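Local coordinates for protein putative glycosidase ph117-related (Bacteroides thetaiotaomicron, PDB 5A7V) that binds mannose in its pocket and probably acts on mannosides as a GH130-family glycosidase or phosphorylase, at residues L91-D96 and R105-G110. Sequence-based numbering, arbitrary orientation.
Sequences LYRAED and RTSRLG. With MAN (alpha-D-mannopyranose), chain D; BMA (beta-D-mannopyranose), chain C.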
ATOM      1  N   LEU A  91      -9.597  -4.342  -3.368  1.00  9.85           N
ATOM      2  CA  LEU A  91      -8.976  -4.978  -4.540  1.00 10.67           C
ATOM      3  C   LEU A  91      -7.676  -5.623  -4.058  1.00  9.62           C
ATOM      4  O   LEU A  91      -6.754  -4.921  -3.664  1.00 10.72           O
ATOM      5  CB  LEU A  91      -8.740  -4.017  -5.700  1.00 11.71           C
ATOM      6  CG  LEU A  91      -9.927  -3.806  -6.673  1.00 12.70           C
ATOM      7  CD1 LEU A  91     -11.088  -3.098  -5.986  1.00 14.29           C
ATOM      8  CD2 LEU A  91      -9.502  -3.148  -7.957  1.00 14.45           C
ATOM      9  N   TYR A  92      -7.667  -6.944  -4.058  1.00 10.08           N
ATOM     10  CA  TYR A  92      -6.548  -7.705  -3.474  1.00 10.04           C
ATOM     11  C   TYR A  92      -5.626  -8.249  -4.556  1.00  9.43           C
ATOM     12  O   TYR A  92      -6.071  -8.728  -5.612  1.00 10.78           O
ATOM     13  CB  TYR A  92      -7.010  -8.822  -2.532  1.00 10.77           C
ATOM     14  CG  TYR A  92      -8.029  -9.823  -3.094  1.00 10.59           C
ATOM     15  CD1 TYR A  92      -9.424  -9.579  -3.027  1.00 10.85           C
ATOM     16  CD2 TYR A  92      -7.630 -11.015  -3.692  1.00 10.88           C
ATOM     17  CE1 TYR A  92     -10.328 -10.504  -3.487  1.00 11.48           C
ATOM     18  CE2 TYR A  92      -8.549 -11.949  -4.133  1.00 12.13           C
ATOM     19  CZ  TYR A  92      -9.893 -11.704  -4.009  1.00 12.19           C
ATOM     20  OH  TYR A  92     -10.826 -12.623  -4.464  1.00 12.45           O
ATOM     21  N   ARG A  93      -4.315  -8.203  -4.285  1.00  9.05           N
ATOM     22  CA  ARG A  93      -3.338  -8.830  -5.169  1.00  9.30           C
ATOM     23  C   ARG A  93      -3.476 -10.353  -5.051  1.00  8.93           C
ATOM     24  O   ARG A  93      -3.279 -10.880  -3.968  1.00 11.63           O
ATOM     25  CB  ARG A  93      -1.926  -8.386  -4.794  1.00  9.50           C
ATOM     26  CG  ARG A  93      -0.855  -8.968  -5.687  1.00 10.07           C
ATOM     27  CD  ARG A  93       0.560  -8.582  -5.276  1.00  9.83           C
ATOM     28  NE  ARG A  93       1.552  -9.237  -6.068  1.00 10.07           N
ATOM     29  CZ  ARG A  93       2.873  -9.078  -5.927  1.00  9.39           C
ATOM     30  NH1 ARG A  93       3.377  -8.129  -5.122  1.00  9.24           N
ATOM     31  NH2 ARG A  93       3.704  -9.895  -6.568  1.00 10.47           N
ATOM     32  N   ALA A  94      -3.690 -11.037  -6.151  1.00  9.89           N
ATOM     33  CA  ALA A  94      -3.848 -12.474  -6.181  1.00  9.70           C
ATOM     34  C   ALA A  94      -2.853 -13.069  -7.136  1.00  9.88           C
ATOM     35  O   ALA A  94      -2.634 -12.574  -8.250  1.00 11.26           O
ATOM     36  CB  ALA A  94      -5.239 -12.839  -6.638  1.00 11.01           C
ATOM     37  N   GLU A  95      -2.183 -14.143  -6.682  1.00 10.24           N
ATOM     38  CA  GLU A  95      -1.210 -14.865  -7.489  1.00 10.61           C
ATOM     39  C   GLU A  95      -1.649 -16.294  -7.774  1.00 11.58           C
ATOM     40  O   GLU A  95      -2.212 -16.971  -6.882  1.00 12.37           O
ATOM     41  CB  GLU A  95       0.175 -14.881  -6.817  1.00 11.56           C
ATOM     42  CG  GLU A  95       0.855 -13.524  -6.859  1.00 11.78           C
ATOM     43  CD  GLU A  95       2.220 -13.543  -6.177  1.00 11.98           C
ATOM     44  OE1 GLU A  95       2.412 -14.355  -5.204  1.00 13.01           O
ATOM     45  OE2 GLU A  95       3.089 -12.729  -6.609  1.00 12.50           O
ATOM     46  N   ASP A  96      -1.396 -16.702  -9.027  1.00 11.75           N
ATOM     47  CA  ASP A  96      -1.618 -18.074  -9.517  1.00 13.25           C
ATOM     48  C   ASP A  96      -0.377 -18.942  -9.253  1.00 15.00           C
ATOM     49  O   ASP A  96       0.558 -18.501  -8.544  1.00 13.83           O
ATOM     50  CB  ASP A  96      -2.047 -18.012 -10.996  1.00 14.54           C
ATOM     51  CG  ASP A  96      -0.961 -17.513 -11.930  1.00 13.85           C
ATOM     52  OD1 ASP A  96       0.227 -17.399 -11.550  1.00 15.00           O
ATOM     53  OD2 ASP A  96      -1.307 -17.277 -13.121  1.00 15.51           O
ATOM     54  N   ARG A 105       5.171 -15.354 -10.341  1.00 11.90           N
ATOM     55  CA  ARG A 105       3.795 -15.729 -10.686  1.00 12.90           C
ATOM     56  C   ARG A 105       3.182 -14.615 -11.546  1.00 12.71           C
ATOM     57  O   ARG A 105       3.876 -13.668 -11.943  1.00 14.66           O
ATOM     58  CB  ARG A 105       2.968 -15.931  -9.392  1.00 13.52           C
ATOM     59  CG  ARG A 105       3.550 -16.930  -8.396  1.00 13.27           C
ATOM     60  CD  ARG A 105       4.523 -16.309  -7.398  1.00 12.84           C
ATOM     61  NE  ARG A 105       4.904 -17.317  -6.414  1.00 14.31           N
ATOM     62  CZ  ARG A 105       4.178 -17.684  -5.385  1.00 13.70           C
ATOM     63  NH1 ARG A 105       3.061 -17.049  -5.034  1.00 14.33           N
ATOM     64  NH2 ARG A 105       4.582 -18.735  -4.637  1.00 17.22           N
ATOM     65  N   THR A 106       1.901 -14.726 -11.833  1.00 12.49           N
ATOM     66  CA  THR A 106       1.166 -13.592 -12.455  1.00 11.06           C
ATOM     67  C   THR A 106       0.196 -13.043 -11.404  1.00 10.77           C
ATOM     68  O   THR A 106      -0.601 -13.816 -10.802  1.00 11.89           O
ATOM     69  CB  THR A 106       0.381 -14.047 -13.714  1.00 12.13           C
ATOM     70  OG1 THR A 106       1.270 -14.583 -14.690  1.00 14.62           O
ATOM     71  CG2 THR A 106      -0.365 -12.850 -14.318  1.00 11.88           C
ATOM     72  N   SER A 107       0.263 -11.729 -11.178  1.00  9.62           N
ATOM     73  CA  SER A 107      -0.618 -11.032 -10.261  1.00  9.93           C
ATOM     74  C   SER A 107      -1.814 -10.430 -11.027  1.00  9.45           C
ATOM     75  O   SER A 107      -1.658  -9.792 -12.079  1.00 11.22           O
ATOM     76  CB  SER A 107       0.151  -9.899  -9.562  1.00 10.19           C
ATOM     77  OG  SER A 107       1.121 -10.454  -8.637  1.00 10.68           O
ATOM     78  N   ARG A 108      -2.978 -10.622 -10.444  1.00  9.73           N
ATOM     79  CA  ARG A 108      -4.249 -10.087 -10.940  1.00  9.68           C
ATOM     80  C   ARG A 108      -5.021  -9.610  -9.711  1.00  9.86           C
ATOM     81  O   ARG A 108      -4.837 -10.137  -8.612  1.00 11.81           O
ATOM     82  CB  ARG A 108      -5.033 -11.175 -11.684  1.00 10.45           C
ATOM     83  CG  ARG A 108      -4.280 -11.760 -12.872  1.00 10.27           C
ATOM     84  CD  ARG A 108      -5.044 -12.864 -13.597  1.00 10.89           C
ATOM     85  NE  ARG A 108      -4.300 -13.451 -14.701  1.00 11.22           N
ATOM     86  CZ  ARG A 108      -3.495 -14.531 -14.637  1.00 11.39           C
ATOM     87  NH1 ARG A 108      -3.199 -15.067 -13.444  1.00 11.29           N
ATOM     88  NH2 ARG A 108      -2.935 -15.018 -15.718  1.00 12.39           N
ATOM     89  N   LEU A 109      -5.915  -8.618  -9.880  1.00  9.47           N
ATOM     90  CA  LEU A 109      -6.617  -8.062  -8.743  1.00  9.22           C
ATOM     91  C   LEU A 109      -8.014  -8.634  -8.568  1.00  9.95           C
ATOM     92  O   LEU A 109      -8.856  -8.556  -9.484  1.00 11.61           O
ATOM     93  CB  LEU A 109      -6.693  -6.539  -8.847  1.00 10.28           C
ATOM     94  CG  LEU A 109      -5.353  -5.837  -9.060  1.00  9.80           C
ATOM     95  CD1 LEU A 109      -5.580  -4.309  -8.996  1.00 10.96           C
ATOM     96  CD2 LEU A 109      -4.239  -6.284  -8.112  1.00 10.67           C
ATOM     97  N   GLY A 110      -8.279  -9.177  -7.392  1.00 10.66           N
ATOM     98  CA  GLY A 110      -9.601  -9.612  -6.985  1.00 12.16           C
ATOM     99  C   GLY A 110     -10.421  -8.440  -6.453  1.00 11.08           C
ATOM    100  O   GLY A 110      -9.860  -7.399  -6.119  1.00 13.49           O
TER
HETATM  101  C1  MAN D1485       9.690  -7.874  -5.846  0.50 13.00           C
HETATM  102  C2  MAN D1485       8.585  -7.808  -4.881  0.50 12.93           C
HETATM  103  C3  MAN D1485       7.508  -8.678  -5.489  0.50 11.57           C
HETATM  104  C4  MAN D1485       7.140  -8.319  -6.923  0.50 11.20           C
HETATM  105  C5  MAN D1485       8.377  -8.130  -7.783  0.50 11.48           C
HETATM  106  C6  MAN D1485       8.104  -7.323  -9.034  0.50 11.66           C
HETATM  107  O1  MAN D1485      10.400  -9.051  -5.915  0.50 15.37           O
HETATM  108  O2  MAN D1485       8.030  -6.504  -4.750  0.50 14.58           O
HETATM  109  O3  MAN D1485       6.283  -8.654  -4.742  0.50 11.58           O
HETATM  110  O4  MAN D1485       6.346  -9.372  -7.500  0.50 10.62           O
HETATM  111  O5  MAN D1485       9.391  -7.418  -7.101  0.50 12.00           O
HETATM  112  O6  MAN D1485       7.580  -6.020  -8.755  0.50 12.61           O
HETATM  113  C1  BMA C1385       9.675  -7.928  -5.677  0.50 12.75           C
HETATM  114  C2  BMA C1385       8.385  -8.094  -4.865  0.50 12.31           C
HETATM  115  C3  BMA C1385       7.405  -8.919  -5.667  0.50 10.32           C
HETATM  116  C4  BMA C1385       7.205  -8.307  -7.040  0.50 10.24           C
HETATM  117  C5  BMA C1385       8.540  -7.951  -7.704  0.50 11.08           C
HETATM  118  C6  BMA C1385       8.368  -7.188  -9.003  0.50 11.19           C
HETATM  119  O1  BMA C1385      10.724  -7.221  -5.036  0.50 16.46           O
HETATM  120  O2  BMA C1385       7.783  -6.817  -4.612  0.50 12.70           O
HETATM  121  O3  BMA C1385       6.109  -9.100  -4.981  0.50  9.54           O
HETATM  122  O4  BMA C1385       6.496  -9.271  -7.836  0.50 11.18           O
HETATM  123  O5  BMA C1385       9.401  -7.159  -6.853  0.50 10.47           O
HETATM  124  O6  BMA C1385       7.645  -5.964  -8.839  0.50 12.18           O
HETATM  125  O   HOH W   1       4.723 -12.920  -8.856  1.00 12.86           O
HETATM  126  O   HOH W   2      -0.517 -16.733 -15.547  1.00 17.42           O
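Asp96 meets Thr106 and Arg108 with both carboxylate oxygens: Thr106 N reaches its OD1 at 3.2 Å, while Arg108 NH1 forms a salt bridge to its OD2 at 2.9 Å. Each donor comes from above the carboxylate plane, and the arginine bond is nearly straight (172°). Because chi1 (67°) sets CG between the backbone N and the carbonyl carbon, the carboxylate lies over against the partner strand; Ser98 also binds OD1, and a water joins OD2 to Arg108 NH2 and to Thr106 OG1, itself also hydrogen-bonded to Pro141 O. At the other end Gly110 CA sits 3.6 Å from the Tyr92 ring centroid, a CH-pi contact over the ring face, and Tyr92 N bonds to Gly110 O as Gly110 N does to Tyr92 O. The contact is part of the antiparallel beta hairpin of strands 87-95 and 107-114, in one four-stranded sheet of what is, for GH130, a five-bladed beta-propeller. Arg105 is bent at chi2 (89°), which brings NH1 above the carboxylate plane of Glu95 in a salt bridge to OE1 at 2.8 Å, with Asp75 as a second acidic partner. Arg93 NH2 forms a salt bridge to Glu95 OE2, its hydrogen bond weak in geometry. Ser107 OG accepts from Arg93 NE at 2.9 Å, helping fix the extended arginine, whose NH1 binds O3 and NH2 reaches O4 and O3 of the mannose, modelled as both anomers; Asp146 pairs with NH1.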